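Local coordinates for hypothetical protein (Rhodococcus sp., PDB 2OV9), which probably hydrolyses medium- and long-chain fatty acyl-CoA thioesters to free fatty acid and CoA, as a hotdog-fold thioesterase of the THEM4/THEM5 family, at residues V116-P121 / E170-T175; V133-L138 / T160-P165; R164-F169 / V199-E204. All blocks are in the same frame, centred on the assembly; numbering follows the deposited sequence. Where two conformers were deposited one is given.

Contact 1. Residues V116-P121 / E170-T175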
loop_
_atom_site.group_PDB
_atom_site.type_symbol
_atom_site.label_atom_id
_atom_site.label_comp_id
_atom_site.label_asym_id
_atom_site.label_seq_id
_atom_site.Cartn_x
_atom_site.Cartn_y
_atom_site.Cartn_z
ATOM N N VAL B 116 -7.975 3.660 12.296
ATOM C CA VAL B 116 -7.975 4.289 10.980
ATOM C C VAL B 116 -9.279 3.954 10.263
ATOM O O VAL B 116 -9.742 2.828 10.318
ATOM C CB VAL B 116 -6.762 3.785 10.140
ATOM C CG1 VAL B 116 -6.898 2.290 9.805
ATOM C CG2 VAL B 116 -6.587 4.627 8.847
ATOM N N THR B 117 -9.857 4.941 9.596
ATOM C CA THR B 117 -11.027 4.729 8.773
ATOM C C THR B 117 -10.525 4.788 7.325
ATOM O O THR B 117 -10.014 5.818 6.894
ATOM C CB THR B 117 -12.065 5.817 9.042
ATOM O OG1 THR B 117 -12.543 5.659 10.379
ATOM C CG2 THR B 117 -13.231 5.683 8.083
ATOM N N LEU B 118 -10.634 3.683 6.589
ATOM C CA LEU B 118 -10.051 3.623 5.245
ATOM C C LEU B 118 -11.033 3.914 4.128
ATOM O O LEU B 118 -12.224 3.657 4.246
ATOM C CB LEU B 118 -9.344 2.277 5.009
ATOM C CG LEU B 118 -8.117 1.961 5.850
ATOM C CD1 LEU B 118 -7.750 0.474 5.741
ATOM C CD2 LEU B 118 -6.905 2.825 5.443
ATOM N N THR B 119 -10.487 4.424 3.033
ATOM C CA THR B 119 -11.226 5.017 1.920
ATOM C C THR B 119 -11.002 4.268 0.610
ATOM O O THR B 119 -10.183 3.325 0.547
ATOM C CB THR B 119 -10.733 6.437 1.712
ATOM O OG1 THR B 119 -9.299 6.411 1.681
ATOM C CG2 THR B 119 -11.190 7.349 2.861
ATOM N N ILE B 120 -11.690 4.693 -0.450
ATOM C CA ILE B 120 -11.744 3.849 -1.656
ATOM C C ILE B 120 -10.432 3.539 -2.370
ATOM O O ILE B 120 -10.374 2.568 -3.076
ATOM C CB ILE B 120 -12.797 4.240 -2.733
ATOM C CG1 ILE B 120 -12.634 5.677 -3.224
ATOM C CG2 ILE B 120 -14.230 3.874 -2.297
ATOM C CD1 ILE B 120 -13.362 5.878 -4.574
ATOM N N PRO B 121 -9.392 4.374 -2.234
ATOM C CA PRO B 121 -8.122 3.939 -2.861
ATOM C C PRO B 121 -7.578 2.630 -2.322
ATOM O O PRO B 121 -6.793 1.956 -3.021
ATOM C CB PRO B 121 -7.161 5.087 -2.505
ATOM C CG PRO B 121 -8.033 6.265 -2.438
ATOM C CD PRO B 121 -9.247 5.736 -1.687
ATOM N N GLU B 170 -15.254 2.672 7.971
ATOM C CA GLU B 170 -15.536 2.567 9.398
ATOM C C GLU B 170 -14.245 2.370 10.168
ATOM O O GLU B 170 -13.251 1.957 9.589
ATOM C CB GLU B 170 -16.558 1.464 9.690
ATOM C CG GLU B 170 -16.010 0.075 9.725
ATOM C CD GLU B 170 -17.133 -0.959 9.827
ATOM O OE1 GLU B 170 -18.079 -0.894 9.014
ATOM O OE2 GLU B 170 -17.068 -1.838 10.716
ATOM N N PRO B 171 -14.258 2.696 11.470
ATOM C CA PRO B 171 -13.041 2.672 12.273
ATOM C C PRO B 171 -12.500 1.250 12.463
ATOM O O PRO B 171 -13.216 0.365 12.947
ATOM C CB PRO B 171 -13.483 3.286 13.618
ATOM C CG PRO B 171 -14.826 3.850 13.392
ATOM C CD PRO B 171 -15.438 3.138 12.257
ATOM N N LEU B 172 -11.255 1.035 12.042
ATOM C CA LEU B 172 -10.547 -0.232 12.263
ATOM C C LEU B 172 -9.415 -0.059 13.289
ATOM O O LEU B 172 -8.588 0.829 13.143
ATOM C CB LEU B 172 -9.902 -0.700 10.940
ATOM C CG LEU B 172 -10.831 -0.778 9.718
ATOM C CD1 LEU B 172 -10.026 -1.100 8.454
ATOM C CD2 LEU B 172 -11.994 -1.776 9.913
ATOM N N THR B 173 -9.371 -0.915 14.311
ATOM C CA THR B 173 -8.337 -0.818 15.323
ATOM C C THR B 173 -7.195 -1.699 14.927
ATOM O O THR B 173 -7.376 -2.908 14.792
ATOM C CB THR B 173 -8.845 -1.315 16.685
ATOM O OG1 THR B 173 -10.054 -0.616 17.013
ATOM C CG2 THR B 173 -7.771 -1.079 17.784
ATOM N N LEU B 174 -6.022 -1.093 14.788
ATOM C CA LEU B 174 -4.791 -1.803 14.522
ATOM C C LEU B 174 -4.006 -1.925 15.823
ATOM O O LEU B 174 -3.882 -0.959 16.560
ATOM C CB LEU B 174 -3.943 -1.030 13.514
ATOM C CG LEU B 174 -4.576 -0.456 12.234
ATOM C CD1 LEU B 174 -3.517 0.238 11.390
ATOM C CD2 LEU B 174 -5.276 -1.515 11.385
ATOM N N THR B 175 -3.492 -3.120 16.107
ATOM C CA THR B 175 -2.710 -3.359 17.315
ATOM C C THR B 175 -1.536 -4.288 16.974
ATOM O O THR B 175 -1.671 -5.161 16.120
ATOM C CB THR B 175 -3.578 -4.030 18.396
ATOM O OG1 THR B 175 -4.765 -3.244 18.620
ATOM C CG2 THR B 175 -2.811 -4.140 19.689
HETATM O O HOH W 1 -12.219 1.302 7.235
#

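Contact 2. Residues V133-L138 / T160-P165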
loop_
_atom_site.group_PDB
_atom_site.type_symbol
_atom_site.label_atom_id
_atom_site.label_comp_id
_atom_site.label_asym_id
_atom_site.label_seq_id
_atom_site.Cartn_x
_atom_site.Cartn_y
_atom_site.Cartn_z
ATOM N N VAL B 133 -3.568 -4.530 1.483
ATOM C CA VAL B 133 -3.435 -3.302 2.260
ATOM C C VAL B 133 -3.450 -3.688 3.737
ATOM O O VAL B 133 -2.688 -3.138 4.552
ATOM C CB VAL B 133 -4.577 -2.301 1.951
ATOM C CG1 VAL B 133 -4.683 -1.197 3.045
ATOM C CG2 VAL B 133 -4.381 -1.686 0.560
ATOM N N SER B 134 -4.330 -4.621 4.103
ATOM C CA SER B 134 -4.353 -5.100 5.497
ATOM C C SER B 134 -2.988 -5.646 5.899
ATOM O O SER B 134 -2.481 -5.385 7.010
ATOM C CB SER B 134 -5.443 -6.150 5.681
ATOM O OG SER B 134 -6.694 -5.486 5.785
ATOM N N ALA B 135 -2.379 -6.386 4.982
ATOM C CA ALA B 135 -1.048 -6.943 5.216
ATOM C C ALA B 135 -0.017 -5.816 5.363
ATOM O O ALA B 135 0.859 -5.882 6.252
ATOM C CB ALA B 135 -0.659 -7.924 4.062
ATOM N N LEU B 136 -0.125 -4.783 4.505
ATOM C CA LEU B 136 0.824 -3.656 4.553
ATOM C C LEU B 136 0.715 -2.950 5.901
ATOM O O LEU B 136 1.734 -2.666 6.549
ATOM C CB LEU B 136 0.579 -2.655 3.410
ATOM C CG LEU B 136 1.091 -1.209 3.529
ATOM C CD1 LEU B 136 2.639 -1.064 3.477
ATOM C CD2 LEU B 136 0.518 -0.377 2.406
ATOM N N LEU B 137 -0.511 -2.640 6.320
ATOM C CA LEU B 137 -0.710 -1.909 7.581
ATOM C C LEU B 137 -0.160 -2.721 8.742
ATOM O O LEU B 137 0.572 -2.187 9.585
ATOM C CB LEU B 137 -2.203 -1.587 7.844
ATOM C CG LEU B 137 -2.976 -0.777 6.795
ATOM C CD1 LEU B 137 -4.347 -0.303 7.319
ATOM C CD2 LEU B 137 -2.153 0.377 6.341
ATOM N N LEU B 138 -0.493 -4.009 8.771
ATOM C CA LEU B 138 -0.080 -4.899 9.890
ATOM C C LEU B 138 1.444 -5.069 9.919
ATOM O O LEU B 138 2.061 -5.030 10.980
ATOM C CB LEU B 138 -0.796 -6.267 9.839
ATOM C CG LEU B 138 -2.241 -6.215 10.387
ATOM C CD1 LEU B 138 -2.985 -7.485 10.067
ATOM C CD2 LEU B 138 -2.241 -6.003 11.881
ATOM N N THR B 160 -0.106 -13.819 7.508
ATOM C CA THR B 160 -1.346 -13.075 7.719
ATOM C C THR B 160 -2.546 -13.964 7.487
ATOM O O THR B 160 -2.628 -14.649 6.475
ATOM C CB THR B 160 -1.399 -11.836 6.786
ATOM O OG1 THR B 160 -0.104 -11.210 6.779
ATOM C CG2 THR B 160 -2.443 -10.835 7.260
ATOM N N ARG B 161 -3.475 -13.948 8.441
ATOM C CA ARG B 161 -4.674 -14.771 8.392
ATOM C C ARG B 161 -5.899 -13.866 8.331
ATOM O O ARG B 161 -5.979 -12.880 9.054
ATOM C CB ARG B 161 -4.736 -15.686 9.636
ATOM C CG ARG B 161 -3.734 -16.850 9.596
ATOM C CD ARG B 161 -4.054 -17.982 10.611
ATOM N NE ARG B 161 -5.388 -18.562 10.417
ATOM C CZ ARG B 161 -6.286 -18.763 11.382
ATOM N NH1 ARG B 161 -6.012 -18.474 12.660
ATOM N NH2 ARG B 161 -7.466 -19.291 11.063
ATOM N N TYR B 162 -6.856 -14.231 7.483
ATOM C CA TYR B 162 -8.016 -13.417 7.211
ATOM C C TYR B 162 -9.258 -14.119 7.721
ATOM O O TYR B 162 -9.611 -15.195 7.239
ATOM C CB TYR B 162 -8.112 -13.150 5.696
ATOM C CG TYR B 162 -6.928 -12.356 5.191
ATOM C CD1 TYR B 162 -6.991 -10.961 5.084
ATOM C CD2 TYR B 162 -5.733 -12.987 4.857
ATOM C CE1 TYR B 162 -5.875 -10.227 4.635
ATOM C CE2 TYR B 162 -4.620 -12.259 4.423
ATOM C CZ TYR B 162 -4.715 -10.880 4.301
ATOM O OH TYR B 162 -3.616 -10.165 3.874
ATOM N N HIS B 163 -9.929 -13.483 8.668
ATOM C CA HIS B 163 -10.992 -14.118 9.432
ATOM C C HIS B 163 -12.376 -13.651 9.018
ATOM O O HIS B 163 -13.303 -14.455 8.927
ATOM C CB HIS B 163 -10.767 -13.838 10.925
ATOM C CG HIS B 163 -9.394 -14.205 11.407
ATOM N ND1 HIS B 163 -9.060 -15.490 11.781
ATOM C CD2 HIS B 163 -8.264 -13.471 11.539
ATOM C CE1 HIS B 163 -7.785 -15.528 12.133
ATOM N NE2 HIS B 163 -7.281 -14.315 12.010
ATOM N N ARG B 164 -12.517 -12.335 8.824
ATOM C CA ARG B 164 -13.796 -11.694 8.530
ATOM C C ARG B 164 -13.499 -10.554 7.555
ATOM O O ARG B 164 -12.405 -9.983 7.594
ATOM C CB ARG B 164 -14.404 -11.092 9.800
ATOM C CG ARG B 164 -14.536 -12.046 10.967
ATOM C CD ARG B 164 -15.054 -11.347 12.215
ATOM N NE ARG B 164 -16.389 -10.777 12.033
ATOM C CZ ARG B 164 -17.537 -11.468 12.087
ATOM N NH1 ARG B 164 -17.545 -12.778 12.327
ATOM N NH2 ARG B 164 -18.693 -10.844 11.913
ATOM N N PRO B 165 -14.445 -10.253 6.645
ATOM C CA PRO B 165 -14.333 -9.059 5.782
ATOM C C PRO B 165 -13.905 -7.802 6.553
ATOM O O PRO B 165 -14.347 -7.576 7.687
ATOM C CB PRO B 165 -15.766 -8.884 5.266
ATOM C CG PRO B 165 -16.260 -10.324 5.137
ATOM C CD PRO B 165 -15.652 -11.050 6.323
#

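Contact 3. Residues R164-F169 / V199-E204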
loop_
_atom_site.group_PDB
_atom_site.type_symbol
_atom_site.label_atom_id
_atom_site.label_comp_id
_atom_site.label_asym_id
_atom_site.label_seq_id
_atom_site.Cartn_x
_atom_site.Cartn_y
_atom_site.Cartn_z
ATOM N N ARG B 164 -12.517 -12.335 8.824
ATOM C CA ARG B 164 -13.796 -11.694 8.530
ATOM C C ARG B 164 -13.499 -10.554 7.555
ATOM O O ARG B 164 -12.405 -9.983 7.594
ATOM C CB ARG B 164 -14.404 -11.092 9.800
ATOM C CG ARG B 164 -14.536 -12.046 10.967
ATOM C CD ARG B 164 -15.054 -11.347 12.215
ATOM N NE ARG B 164 -16.389 -10.777 12.033
ATOM C CZ ARG B 164 -17.537 -11.468 12.087
ATOM N NH1 ARG B 164 -17.545 -12.778 12.327
ATOM N NH2 ARG B 164 -18.693 -10.844 11.913
ATOM N N PRO B 165 -14.445 -10.253 6.645
ATOM C CA PRO B 165 -14.333 -9.059 5.782
ATOM C C PRO B 165 -13.905 -7.802 6.553
ATOM O O PRO B 165 -14.347 -7.576 7.687
ATOM C CB PRO B 165 -15.766 -8.884 5.266
ATOM C CG PRO B 165 -16.260 -10.324 5.137
ATOM C CD PRO B 165 -15.652 -11.050 6.323
ATOM N N THR B 166 -13.042 -7.003 5.940
ATOM C CA THR B 166 -12.530 -5.800 6.578
ATOM C C THR B 166 -13.126 -4.595 5.861
ATOM O O THR B 166 -12.749 -4.309 4.735
ATOM C CB THR B 166 -10.999 -5.742 6.456
ATOM O OG1 THR B 166 -10.428 -6.995 6.873
ATOM C CG2 THR B 166 -10.459 -4.630 7.329
ATOM N N PRO B 167 -14.071 -3.904 6.481
ATOM C CA PRO B 167 -14.769 -2.871 5.710
ATOM C C PRO B 167 -14.046 -1.559 5.559
ATOM O O PRO B 167 -13.303 -1.147 6.431
ATOM C CB PRO B 167 -16.058 -2.629 6.520
ATOM C CG PRO B 167 -15.670 -3.029 7.941
ATOM C CD PRO B 167 -14.611 -4.064 7.852
ATOM N N LEU B 168 -14.313 -0.892 4.448
ATOM C CA LEU B 168 -13.960 0.507 4.261
ATOM C C LEU B 168 -14.970 1.357 5.026
ATOM O O LEU B 168 -16.048 0.868 5.402
ATOM C CB LEU B 168 -14.027 0.856 2.764
ATOM C CG LEU B 168 -13.074 0.140 1.791
ATOM C CD1 LEU B 168 -13.446 0.498 0.376
ATOM C CD2 LEU B 168 -11.622 0.535 2.112
ATOM N N PHE B 169 -14.632 2.631 5.231
ATOM C CA PHE B 169 -15.553 3.651 5.756
ATOM C C PHE B 169 -15.964 3.500 7.222
ATOM O O PHE B 169 -16.956 4.096 7.658
ATOM C CB PHE B 169 -16.817 3.778 4.885
ATOM C CG PHE B 169 -16.567 3.599 3.406
ATOM C CD1 PHE B 169 -15.617 4.383 2.737
ATOM C CD2 PHE B 169 -17.284 2.654 2.689
ATOM C CE1 PHE B 169 -15.376 4.202 1.368
ATOM C CE2 PHE B 169 -17.064 2.464 1.301
ATOM C CZ PHE B 169 -16.106 3.249 0.642
ATOM N N VAL B 199 -12.090 -9.752 15.331
ATOM C CA VAL B 199 -10.873 -9.732 14.519
ATOM C C VAL B 199 -11.187 -9.959 13.034
ATOM O O VAL B 199 -11.935 -10.892 12.674
ATOM C CB VAL B 199 -9.900 -10.840 14.952
ATOM C CG1 VAL B 199 -8.616 -10.793 14.103
ATOM C CG2 VAL B 199 -9.559 -10.712 16.433
ATOM N N CYS B 200 -10.638 -9.099 12.181
ATOM C CA CYS B 200 -10.777 -9.200 10.738
ATOM C C CYS B 200 -9.550 -9.874 10.146
ATOM O O CYS B 200 -9.668 -10.826 9.360
ATOM C CB CYS B 200 -10.915 -7.797 10.138
ATOM S SG CYS B 200 -12.452 -7.052 10.594
ATOM N N VAL B 201 -8.380 -9.362 10.512
ATOM C CA VAL B 201 -7.103 -9.895 10.034
ATOM C C VAL B 201 -6.161 -10.015 11.214
ATOM O O VAL B 201 -6.165 -9.176 12.122
ATOM C CB VAL B 201 -6.435 -8.956 9.012
ATOM C CG1 VAL B 201 -5.216 -9.669 8.309
ATOM C CG2 VAL B 201 -7.437 -8.536 7.971
ATOM N N SER B 202 -5.315 -11.041 11.209
ATOM C CA SER B 202 -4.322 -11.158 12.247
ATOM C C SER B 202 -3.006 -11.491 11.566
ATOM O O SER B 202 -2.989 -11.933 10.439
ATOM C CB SER B 202 -4.728 -12.240 13.268
ATOM O OG SER B 202 -4.777 -13.548 12.694
ATOM N N VAL B 203 -1.912 -11.252 12.263
ATOM C CA VAL B 203 -0.588 -11.516 11.725
ATOM C C VAL B 203 0.364 -11.989 12.811
ATOM O O VAL B 203 0.204 -11.637 13.990
ATOM C CB VAL B 203 -0.004 -10.263 11.022
ATOM C CG1 VAL B 203 0.224 -9.124 12.025
ATOM C CG2 VAL B 203 1.307 -10.617 10.265
ATOM N N GLU B 204 1.280 -12.860 12.394
ATOM C CA GLU B 204 2.483 -13.225 13.147
ATOM C C GLU B 204 3.696 -12.910 12.266
ATOM O O GLU B 204 3.788 -13.446 11.141
ATOM C CB GLU B 204 2.502 -14.729 13.456
ATOM C CG GLU B 204 1.592 -15.209 14.588
ATOM C CD GLU B 204 1.610 -16.732 14.784
ATOM O OE1 GLU B 204 2.588 -17.406 14.366
ATOM O OE2 GLU B 204 0.634 -17.263 15.366
#

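Contact 1. Residues V116-P121 / E170-T175
L172 and L118 meet through their terminal methyl groups because each holds CG beside its own backbone N and opposite the carbonyl carbon (chi1 -52° in L172). The two leucine side chains cross at about a right angle, and L118 CD1 comes within 3.9 Å of L172 CD1. V116 adopts a different rotation: at chi1 67° its CG1 sits between the backbone N and the carbonyl carbon. V116 CG1 lies 4.4 Å from L172 CB and 4.3 Å from L174 CD1, so that a single methyl group lies near two leucines of the opposing strand. On this apolar face L172 and L174 also pack on I192 of strand 185-194, and V116 and L118 touch P100.

The backbones join V116 and L172 as an antiparallel hydrogen-bonded pair. V116 N donates to L172 O at 3.0 Å, and L172 N returns a bond to V116 O at 2.9 Å. Past T117 and P171 the chains part, and a water molecule bridges L118 N and E170 O: it accepts from L118 N at 2.9 Å and donates to E170 O at 2.7 Å. On the other face, T117 sets OG1 over the backbone of P171 and places CG2 3.6 Å from E170 N.

The chemistry therefore changes along the pairing of strands 112-117 and 171-182. A two-bond grip fixes V116 against L172, water bridges the peptide groups where the strands diverge, and the buried V116, L118, L172 and L174 contribute dispersion contacts, in contrast to the exposed surface around T117 and P171.

Contact 2. Residues V133-L138 / T160-P165
Side-chain packing carries the contact: A135 and L138 of the helix meet T160, and S134 and A135 meet Y162. L138 CD1 approaches T160 CG2 at 4.4 Å, a methyl-to-methyl contact, while A135 CB lies 4.3 Å from T160 OG1. The short alanine side chain thus touches both strand residues, since its CB is also 3.7 Å from Y162 OH.

The aromatic contact is made by the far half of the Y162 side chain. With CG beside its backbone N (chi1 -63°), the tyrosine reaches across to the helix. There S134 CB stands obliquely to the ring, 4.2 Å from Y162 CE1.

Polar bonding runs within the elements or to their neighbours, and no hydrogen bond links the two segments directly. The phenol is anchored at its end by a hydrogen bond from Y162 OH to G131 O, at the start of the same helix, which would limit the movement of the ring. In the helix itself L137 N donates to V133 O at 2.8 Å and L138 N to S134 O at 3.0 Å. Just past the strand, in the loop, H163 NE2 is hydrogen-bonded to S202 OG.

The segment axes come no closer than 9.7 Å and their directions differ by 134°, so the helix passes over the strand at a slant. At T160 and R161 this strand pairs antiparallel with a strand of the second subunit, and Y162 packs on T155 of that subunit. A long helix, 131-148, cradled by a curved antiparallel sheet that continues across the dimer interface is the hallmark of the hotdog fold.

Contact 3. Residues R164-F169 / V199-E204
R164 lies across the V199-C200 corner of strand 199-208, where, within the hotdog sheet, a classic beta bulge sets C200 and V201 together opposite I192. Its aliphatic chain follows one carbonyl oxygen. R164 CB is 3.8 Å from V199 O, R164 CG closes to 3.3 Å, and R164 CD is nearest at 3.2 Å. The chain then bends (chi3 62°), carrying NE and the guanidinium beyond that oxygen; the side chain also touches Q198, in the turn leading into the strand.

The backbone of R164 makes the one hydrogen bond between the segments. R164 N donates to C200 O at 3.3 Å; the bond is long but nearly straight (166°), and it arrives in the carbonyl plane on a lone pair. H163 N also probably bonds to C200 O, so the bulge carbonyl would serve two successive peptide groups as the chain leaves strand 154-162.

Farther along the loop, T166 directs its side chain toward the corner. The side chains of T166 and V201 cross at about a right angle, while C200 lies beside the loop backbone, with T194 of the adjoining strand 185-194 against its side chain. The threonine oxygen touches both bulge residues: T166 OG1 lies 3.4 Å from C200 CB and 3.5 Å from V201 CG2.

Contact 2 is the buried one, setting helix 131-148 against strand 154-162, whereas contacts 1 and 3 are partly buried and have exposed residues at their margins. All three reach the same sheet. Contact 1 is true strand pairing, contact 3 ties a loop to a bulged strand by one backbone bond and side-chain packing, and contact 2 depends on side-chain packing alone. L137 of the helix segment in contact 2 packs on L118 and L174 of contact 1. Contacts 2 and 3 share R164 and P165 and meet where T160 packs on V201. Contacts 1 and 3 join through a probable hydrogen bond from F169 N to L118 O.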